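Local structure of beta-1,3-1,4-glucanase (Caldicellulosiruptor sp. F32, 5H4R) at residues S110-S115 and S159-K164; D58-N63 and S102-V107; I28-R33 and A350-I355. The protein hydrolyses mixed-linkage beta-1,3-1,4-glucans such as lichenan as a glycoside hydrolase family 5 enzyme built on a TIM barrel. The protein carries 1 engineered substitution. One frame throughout, in Å; residues are numbered along the deposited sequence.

How the contacts relate
Near the N terminus, residues 28-33 precede the first barrel strand, 50-53, and contact 3 sets them against the end of helix 336-352, closing a loop that spans most of the chain. Contacts 1 and 2 are both nested inside it and follow one another in series. Contact 2 joins the loop after strand 50-53 to the loop after strand 96-99; contact 1 then ties the short hairpin 107-114 to helix 156-173, which follows barrel strand 135-139. These two touch, S115 N lying 2.8 Å from H106 O in a probable hydrogen bond. Contact 3 lies on the opposite side of the chain's centre from both, its centre about 41 Å from that of contact 1 and 38 Å from that of contact 2.

Contact 1 of 3, residues S110-S115 and S159-K164; sequences SNFTIS and SIKYVK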
# COMPACT_ATOMS: atom_id res chain seq x y z
N SER A 110 -18.40 -10.03 19.60
CA SER A 110 -19.14 -8.92 19.00
C SER A 110 -18.29 -7.67 18.84
O SER A 110 -18.65 -6.81 18.03
CB SER A 110 -20.39 -8.60 19.83
OG SER A 110 -20.09 -8.56 21.21
N ASN A 111 -17.19 -7.54 19.57
CA ASN A 111 -16.35 -6.35 19.41
C ASN A 111 -15.00 -6.68 18.79
O ASN A 111 -14.01 -5.97 19.03
CB ASN A 111 -16.17 -5.62 20.74
CG ASN A 111 -15.79 -4.14 20.52
OD1 ASN A 111 -16.08 -3.56 19.46
ND2 ASN A 111 -15.13 -3.53 21.50
N PHE A 112 -14.94 -7.72 17.96
CA PHE A 112 -13.80 -7.98 17.08
C PHE A 112 -12.48 -8.05 17.85
O PHE A 112 -11.49 -7.37 17.52
CB PHE A 112 -13.67 -6.94 15.96
CG PHE A 112 -14.95 -6.69 15.17
CD1 PHE A 112 -15.39 -7.61 14.22
CD2 PHE A 112 -15.65 -5.51 15.32
CE1 PHE A 112 -16.54 -7.37 13.49
CE2 PHE A 112 -16.80 -5.27 14.58
CZ PHE A 112 -17.24 -6.19 13.66
N THR A 113 -12.45 -8.92 18.85
CA THR A 113 -11.21 -9.12 19.60
C THR A 113 -10.20 -9.82 18.72
O THR A 113 -10.46 -10.94 18.26
CB THR A 113 -11.47 -9.94 20.85
OG1 THR A 113 -12.44 -9.29 21.67
CG2 THR A 113 -10.17 -10.09 21.64
N ILE A 114 -9.03 -9.21 18.55
CA ILE A 114 -7.97 -9.81 17.74
C ILE A 114 -7.29 -10.92 18.54
O ILE A 114 -6.92 -10.73 19.71
CB ILE A 114 -6.95 -8.75 17.30
CG1 ILE A 114 -7.61 -7.66 16.45
CG2 ILE A 114 -5.83 -9.41 16.51
CD1 ILE A 114 -6.71 -6.45 16.22
N SER A 115 -7.12 -12.07 17.90
CA SER A 115 -6.36 -13.17 18.47
C SER A 115 -4.98 -12.70 18.91
O SER A 115 -4.24 -12.08 18.13
CB SER A 115 -6.20 -14.28 17.43
OG SER A 115 -5.03 -15.03 17.71
N SER A 159 -19.25 -0.96 10.30
CA SER A 159 -17.93 -0.58 9.81
C SER A 159 -17.22 0.36 10.78
O SER A 159 -16.01 0.22 11.01
CB SER A 159 -18.05 0.07 8.44
OG SER A 159 -18.56 -0.86 7.51
N ILE A 160 -17.94 1.32 11.36
CA ILE A 160 -17.38 2.19 12.39
C ILE A 160 -16.87 1.36 13.56
O ILE A 160 -15.76 1.57 14.06
CB ILE A 160 -18.43 3.22 12.85
CG1 ILE A 160 -18.68 4.25 11.74
CG2 ILE A 160 -17.98 3.92 14.12
CD1 ILE A 160 -19.89 5.12 11.94
N LYS A 161 -17.68 0.39 14.01
CA LYS A 161 -17.29 -0.46 15.13
C LYS A 161 -16.03 -1.24 14.82
O LYS A 161 -15.15 -1.40 15.68
CB LYS A 161 -18.43 -1.41 15.47
CG LYS A 161 -18.20 -2.24 16.68
CD LYS A 161 -19.44 -3.11 16.99
CE LYS A 161 -19.32 -3.86 18.30
NZ LYS A 161 -19.41 -2.98 19.50
N TYR A 162 -15.93 -1.74 13.59
CA TYR A 162 -14.76 -2.52 13.16
C TYR A 162 -13.50 -1.66 13.12
O TYR A 162 -12.46 -2.05 13.66
CB TYR A 162 -15.03 -3.15 11.79
CG TYR A 162 -13.96 -4.12 11.35
CD1 TYR A 162 -13.83 -5.35 11.97
CD2 TYR A 162 -13.08 -3.82 10.30
CE1 TYR A 162 -12.87 -6.25 11.59
CE2 TYR A 162 -12.09 -4.75 9.91
CZ TYR A 162 -12.00 -5.96 10.56
OH TYR A 162 -11.06 -6.92 10.24
N VAL A 163 -13.57 -0.50 12.46
CA VAL A 163 -12.42 0.41 12.42
C VAL A 163 -12.00 0.80 13.83
O VAL A 163 -10.82 0.72 14.19
CB VAL A 163 -12.76 1.64 11.55
CG1 VAL A 163 -11.64 2.69 11.63
CG2 VAL A 163 -12.98 1.23 10.12
N LYS A 164 -12.97 1.21 14.67
CA LYS A 164 -12.67 1.58 16.05
C LYS A 164 -11.98 0.44 16.79
O LYS A 164 -10.96 0.64 17.47
CB LYS A 164 -13.94 2.00 16.79
CG LYS A 164 -14.46 3.37 16.44
CD LYS A 164 -15.54 3.80 17.45
CE LYS A 164 -16.10 5.17 17.10
NZ LYS A 164 -17.21 5.56 17.99
O HOH W 1 -20.02 -5.52 21.16
O HOH W 2 -15.62 -1.00 18.36
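The rings of F112 and Y162 meet in a T-shaped (edge-to-face) pair, centroids 4.9 Å apart and planes at 86°. Y162 supplies the edge: its CD1 stands over the centre of one F112 face, 3.6 Å from F112 CD1. With CG anti to the backbone N (chi1 -172°), the tyrosine ring leaves the helix beside F112, and its hydroxyl goes on to a hydrogen bond with D143. The rim of the F112 ring meets K161, whose CG lies near the ring plane, 3.9 Å from F112 CE2. From there the lysine runs extended past F112 and bends only at chi4 (70°), which brings NZ to N111 OD1 in a weak 3.4 Å hydrogen bond. Two waters fasten this polar margin: one accepts from K161 NZ and bonds S110 OG, while the other donates to both N111 OD1 and K161 O. Further links to the helix come from N111 O, which accepts from S165 OG, and from Q169, whose side chain bonds F112 O and I114 N. The arrangement is a beta-hairpin packed on an outer helix of a TIM barrel, aromatic inside and lysine-fringed outside.

Contact 2 of 3, residues D58-N63 and S102-V107; sequences DAAFEN and SWHNHV
S102 OG donates a short hydrogen bond to D58 O, 2.7 Å long. The hydroxyl approaches with a C=O...O angle of 111° and tilted 33° from the carbonyl plane, well to the side of the carbonyl; it also accepts from H142 N, so the oxygen is gripped by two loops. Three residues on, N105 takes the backbone of F61: F61 N donates to N105 OD1 at 3.2 Å in a bent bond. The amide's other end turns to the same residue, with ND2 3.2 Å from F61 O, a carbonyl that accepts from Y72 OH. With CG beside its own backbone N (chi1 -65°), N105 directs its amide at the 58-63 segment. Between these two grips a water lies in the plane of the H106 ring, 2.7 Å from H106 NE2, and is also close to A59 O and S102 O. Packing centres on A60, whose methyl points into the second segment. Its CB lies 3.8 Å from S102 CB, 3.6 Å from H104 CE1 and against N105 OD1, filling the angle between serine, histidine and amide. H104 is itself held through ND1 by D143. With N105 cut back to an alanine, F61 N would probably lose its acceptor and a gap open beside A60 CB, letting the 58-63 segment shift. D58 turns away, its carboxylate bonded to the backbone of N55 and T56, and its side chain is about 5 Å from a bound glucose unit. These loops follow the first two strands of the TIM barrel and meet beside the sugar-binding cleft.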
# COMPACT_ATOMS: atom_id res chain seq x y z
N ASP A 58 -1.75 -10.67 4.82
CA ASP A 58 -2.95 -10.27 4.10
C ASP A 58 -3.75 -11.44 3.52
O ASP A 58 -4.89 -11.24 3.09
CB ASP A 58 -2.62 -9.29 2.96
CG ASP A 58 -1.38 -9.68 2.15
OD1 ASP A 58 -0.31 -9.98 2.73
OD2 ASP A 58 -1.49 -9.66 0.90
N ALA A 59 -3.20 -12.65 3.51
CA ALA A 59 -3.95 -13.79 3.02
C ALA A 59 -5.22 -13.97 3.84
O ALA A 59 -5.22 -13.84 5.06
CB ALA A 59 -3.08 -15.06 3.06
N ALA A 60 -6.32 -14.21 3.15
CA ALA A 60 -7.61 -14.26 3.81
C ALA A 60 -8.55 -15.10 2.96
O ALA A 60 -8.60 -14.93 1.73
CB ALA A 60 -8.18 -12.86 4.02
N PHE A 61 -9.29 -15.97 3.62
CA PHE A 61 -10.21 -16.89 2.97
C PHE A 61 -10.94 -17.65 4.06
O PHE A 61 -10.49 -17.72 5.20
CB PHE A 61 -9.48 -17.85 2.02
CG PHE A 61 -8.25 -18.48 2.61
CD1 PHE A 61 -8.35 -19.65 3.35
CD2 PHE A 61 -7.01 -17.93 2.39
CE1 PHE A 61 -7.21 -20.25 3.89
CE2 PHE A 61 -5.86 -18.51 2.92
CZ PHE A 61 -5.98 -19.68 3.66
N GLU A 62 -12.09 -18.20 3.69
CA GLU A 62 -12.88 -19.04 4.58
C GLU A 62 -12.44 -20.50 4.50
O GLU A 62 -11.74 -20.92 3.58
CB GLU A 62 -14.36 -18.92 4.22
CG GLU A 62 -14.88 -17.50 4.26
CD GLU A 62 -16.32 -17.39 3.81
OE1 GLU A 62 -16.81 -18.33 3.14
OE2 GLU A 62 -16.97 -16.37 4.12
N ASN A 63 -12.85 -21.27 5.50
CA ASN A 63 -12.70 -22.72 5.52
C ASN A 63 -11.25 -23.15 5.37
O ASN A 63 -10.93 -23.97 4.50
CB ASN A 63 -13.54 -23.36 4.42
CG ASN A 63 -14.98 -22.89 4.43
OD1 ASN A 63 -15.49 -22.40 3.43
ND2 ASN A 63 -15.63 -23.02 5.58
N SER A 102 -4.61 -8.76 6.92
CA SER A 102 -6.05 -9.01 6.94
C SER A 102 -6.40 -9.56 8.32
O SER A 102 -5.83 -10.57 8.75
CB SER A 102 -6.46 -9.98 5.84
OG SER A 102 -6.19 -9.38 4.59
N TRP A 103 -7.33 -8.90 9.01
CA TRP A 103 -7.65 -9.26 10.39
C TRP A 103 -8.91 -10.10 10.55
O TRP A 103 -9.10 -10.70 11.62
CB TRP A 103 -7.81 -8.01 11.26
CG TRP A 103 -6.66 -7.04 11.17
CD1 TRP A 103 -6.53 -6.01 10.28
CD2 TRP A 103 -5.45 -7.06 11.96
NE1 TRP A 103 -5.33 -5.38 10.48
CE2 TRP A 103 -4.64 -6.00 11.50
CE3 TRP A 103 -4.97 -7.87 13.00
CZ2 TRP A 103 -3.41 -5.72 12.04
CZ3 TRP A 103 -3.72 -7.60 13.52
CH2 TRP A 103 -2.96 -6.51 13.05
N HIS A 104 -9.79 -10.14 9.54
CA HIS A 104 -11.13 -10.68 9.78
C HIS A 104 -11.15 -12.18 10.05
O HIS A 104 -12.12 -12.66 10.65
CB HIS A 104 -12.09 -10.32 8.63
CG HIS A 104 -11.94 -11.17 7.40
ND1 HIS A 104 -11.17 -10.78 6.32
CD2 HIS A 104 -12.49 -12.35 7.06
CE1 HIS A 104 -11.25 -11.70 5.38
NE2 HIS A 104 -12.04 -12.66 5.80
N ASN A 105 -10.12 -12.93 9.63
CA ASN A 105 -10.04 -14.34 9.99
C ASN A 105 -9.41 -14.56 11.35
O ASN A 105 -9.15 -15.71 11.72
CB ASN A 105 -9.26 -15.14 8.95
CG ASN A 105 -9.93 -15.18 7.60
OD1 ASN A 105 -9.34 -14.76 6.60
ND2 ASN A 105 -11.16 -15.68 7.55
N HIS A 106 -9.20 -13.48 12.10
CA HIS A 106 -8.46 -13.52 13.35
C HIS A 106 -9.16 -12.74 14.46
O HIS A 106 -8.51 -12.33 15.43
CB HIS A 106 -7.06 -12.96 13.12
CG HIS A 106 -6.35 -13.62 11.98
ND1 HIS A 106 -5.81 -14.88 12.09
CD2 HIS A 106 -6.14 -13.23 10.70
CE1 HIS A 106 -5.28 -15.24 10.93
NE2 HIS A 106 -5.47 -14.25 10.07
N VAL A 107 -10.48 -12.55 14.35
CA VAL A 107 -11.24 -11.82 15.35
C VAL A 107 -12.39 -12.69 15.84
O VAL A 107 -12.91 -13.55 15.12
CB VAL A 107 -11.76 -10.47 14.81
CG1 VAL A 107 -10.61 -9.56 14.51
CG2 VAL A 107 -12.65 -10.68 13.58
O HOH W 3 -5.00 -13.24 7.59

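Contact 3 of 3, residues I28-R33 and A350-I355; sequences IKIASR and ARARGI
R351 and S32 are bridged by a water, which donates to the carbonyl oxygen of R351 and also bonds S32 OG; the guanidinium of R351 leads off to A395 O and T356 OG1. A352 carries the centre of the contact. Its methyl is 3.7 Å from I30 CG2 and 3.6 Å from A31 O; the isoleucine presents this branch because CG2 stands anti to the backbone N while CG1 takes the place beside it. The carbonyl of A352, at the end of the helix, accepts from R33 N at 2.8 Å. That bond is nearly straight, 170° at the hydrogen, and lies in the carbonyl plane. A Schellman motif ends helix 336-352 here, with I355 N to A350 O and G354 N to R351 O, and G354 at positive phi as the C' residue; A350 O also takes R353 N, from the opposite face of its plane to I355 N. This helix leads into the last barrel strand. R353 comes next, its CG 4.1 Å from R33 CG where the two side chains pass obliquely. R33 bends at chi2 and chi3; R353 NE lies at the edge of its guanidinium, near the plane, and the two guanidinium planes are almost perpendicular at 84°. The like charges, R33 NH1 and R353 NE, are 4.2 Å apart, and D309 probably eases this by a salt bridge to R353, with only a long, weak ion pair to R33. At G354 and I355 the chain leaves the contact.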
# COMPACT_ATOMS: atom_id res chain seq x y z
N ILE A 28 17.15 7.94 -17.31
CA ILE A 28 15.86 8.63 -17.28
C ILE A 28 16.12 10.11 -17.04
O ILE A 28 16.84 10.47 -16.09
CB ILE A 28 14.94 8.08 -16.17
CG1 ILE A 28 14.72 6.56 -16.25
CG2 ILE A 28 13.59 8.83 -16.17
CD1 ILE A 28 13.67 6.10 -17.18
N LYS A 29 15.50 10.96 -17.86
CA LYS A 29 15.61 12.41 -17.77
C LYS A 29 14.23 12.98 -17.48
O LYS A 29 13.43 13.20 -18.40
CB LYS A 29 16.17 12.99 -19.06
CG LYS A 29 17.45 12.30 -19.54
CD LYS A 29 18.57 12.38 -18.50
CE LYS A 29 19.82 11.64 -18.99
NZ LYS A 29 20.91 11.62 -17.97
N ILE A 30 13.95 13.20 -16.20
CA ILE A 30 12.75 13.89 -15.74
C ILE A 30 13.19 14.98 -14.77
O ILE A 30 13.81 14.69 -13.74
CB ILE A 30 11.76 12.94 -15.05
CG1 ILE A 30 11.31 11.82 -16.00
CG2 ILE A 30 10.54 13.74 -14.56
CD1 ILE A 30 10.48 10.76 -15.35
N ALA A 31 12.85 16.23 -15.08
CA ALA A 31 13.21 17.34 -14.21
C ALA A 31 12.45 17.28 -12.89
O ALA A 31 11.27 16.94 -12.85
CB ALA A 31 12.93 18.67 -14.92
N SER A 32 13.14 17.59 -11.79
CA SER A 32 12.46 17.65 -10.50
C SER A 32 11.52 18.85 -10.46
O SER A 32 11.83 19.92 -10.99
CB SER A 32 13.47 17.73 -9.35
OG SER A 32 12.80 17.73 -8.08
N ARG A 33 10.37 18.66 -9.84
CA ARG A 33 9.45 19.74 -9.57
C ARG A 33 9.84 20.42 -8.26
O ARG A 33 10.64 19.91 -7.47
CB ARG A 33 8.01 19.20 -9.47
CG ARG A 33 7.49 18.48 -10.73
CD ARG A 33 7.41 19.36 -11.95
NE ARG A 33 6.22 20.20 -11.92
CZ ARG A 33 5.00 19.72 -12.12
NH1 ARG A 33 4.81 18.40 -12.34
NH2 ARG A 33 3.97 20.55 -12.07
N ALA A 350 7.89 9.51 -9.91
CA ALA A 350 7.36 9.79 -8.58
C ALA A 350 8.31 10.69 -7.79
O ALA A 350 7.90 11.69 -7.18
CB ALA A 350 7.14 8.47 -7.85
N ARG A 351 9.59 10.35 -7.78
CA ARG A 351 10.54 11.10 -6.96
C ARG A 351 10.64 12.53 -7.44
O ARG A 351 10.80 13.45 -6.63
CB ARG A 351 11.93 10.45 -6.97
CG ARG A 351 13.01 11.28 -6.26
CD ARG A 351 12.69 11.54 -4.76
NE ARG A 351 12.59 10.25 -4.10
CZ ARG A 351 11.62 9.86 -3.28
NH1 ARG A 351 10.65 10.70 -2.90
NH2 ARG A 351 11.66 8.62 -2.82
N ALA A 352 10.58 12.74 -8.75
CA ALA A 352 10.62 14.09 -9.30
C ALA A 352 9.45 14.94 -8.80
O ALA A 352 9.54 16.17 -8.80
CB ALA A 352 10.60 14.05 -10.83
N ARG A 353 8.36 14.30 -8.40
CA ARG A 353 7.18 14.95 -7.88
C ARG A 353 7.04 14.81 -6.37
O ARG A 353 5.99 15.11 -5.82
CB ARG A 353 5.95 14.39 -8.59
CG ARG A 353 5.90 14.79 -10.07
CD ARG A 353 4.96 13.89 -10.79
NE ARG A 353 4.78 14.19 -12.22
CZ ARG A 353 5.53 13.69 -13.20
NH1 ARG A 353 6.55 12.89 -12.93
NH2 ARG A 353 5.28 14.00 -14.46
N GLY A 354 8.09 14.35 -5.70
CA GLY A 354 8.13 14.29 -4.25
C GLY A 354 7.47 13.09 -3.64
O GLY A 354 7.22 13.09 -2.42
N ILE A 355 7.18 12.06 -4.44
CA ILE A 355 6.39 10.91 -4.01
C ILE A 355 7.29 9.68 -3.89
O ILE A 355 8.14 9.42 -4.76
CB ILE A 355 5.24 10.66 -5.00
CG1 ILE A 355 4.32 11.87 -5.07
CG2 ILE A 355 4.45 9.43 -4.64
CD1 ILE A 355 3.32 11.85 -6.24
O HOH W 4 12.57 15.53 -6.20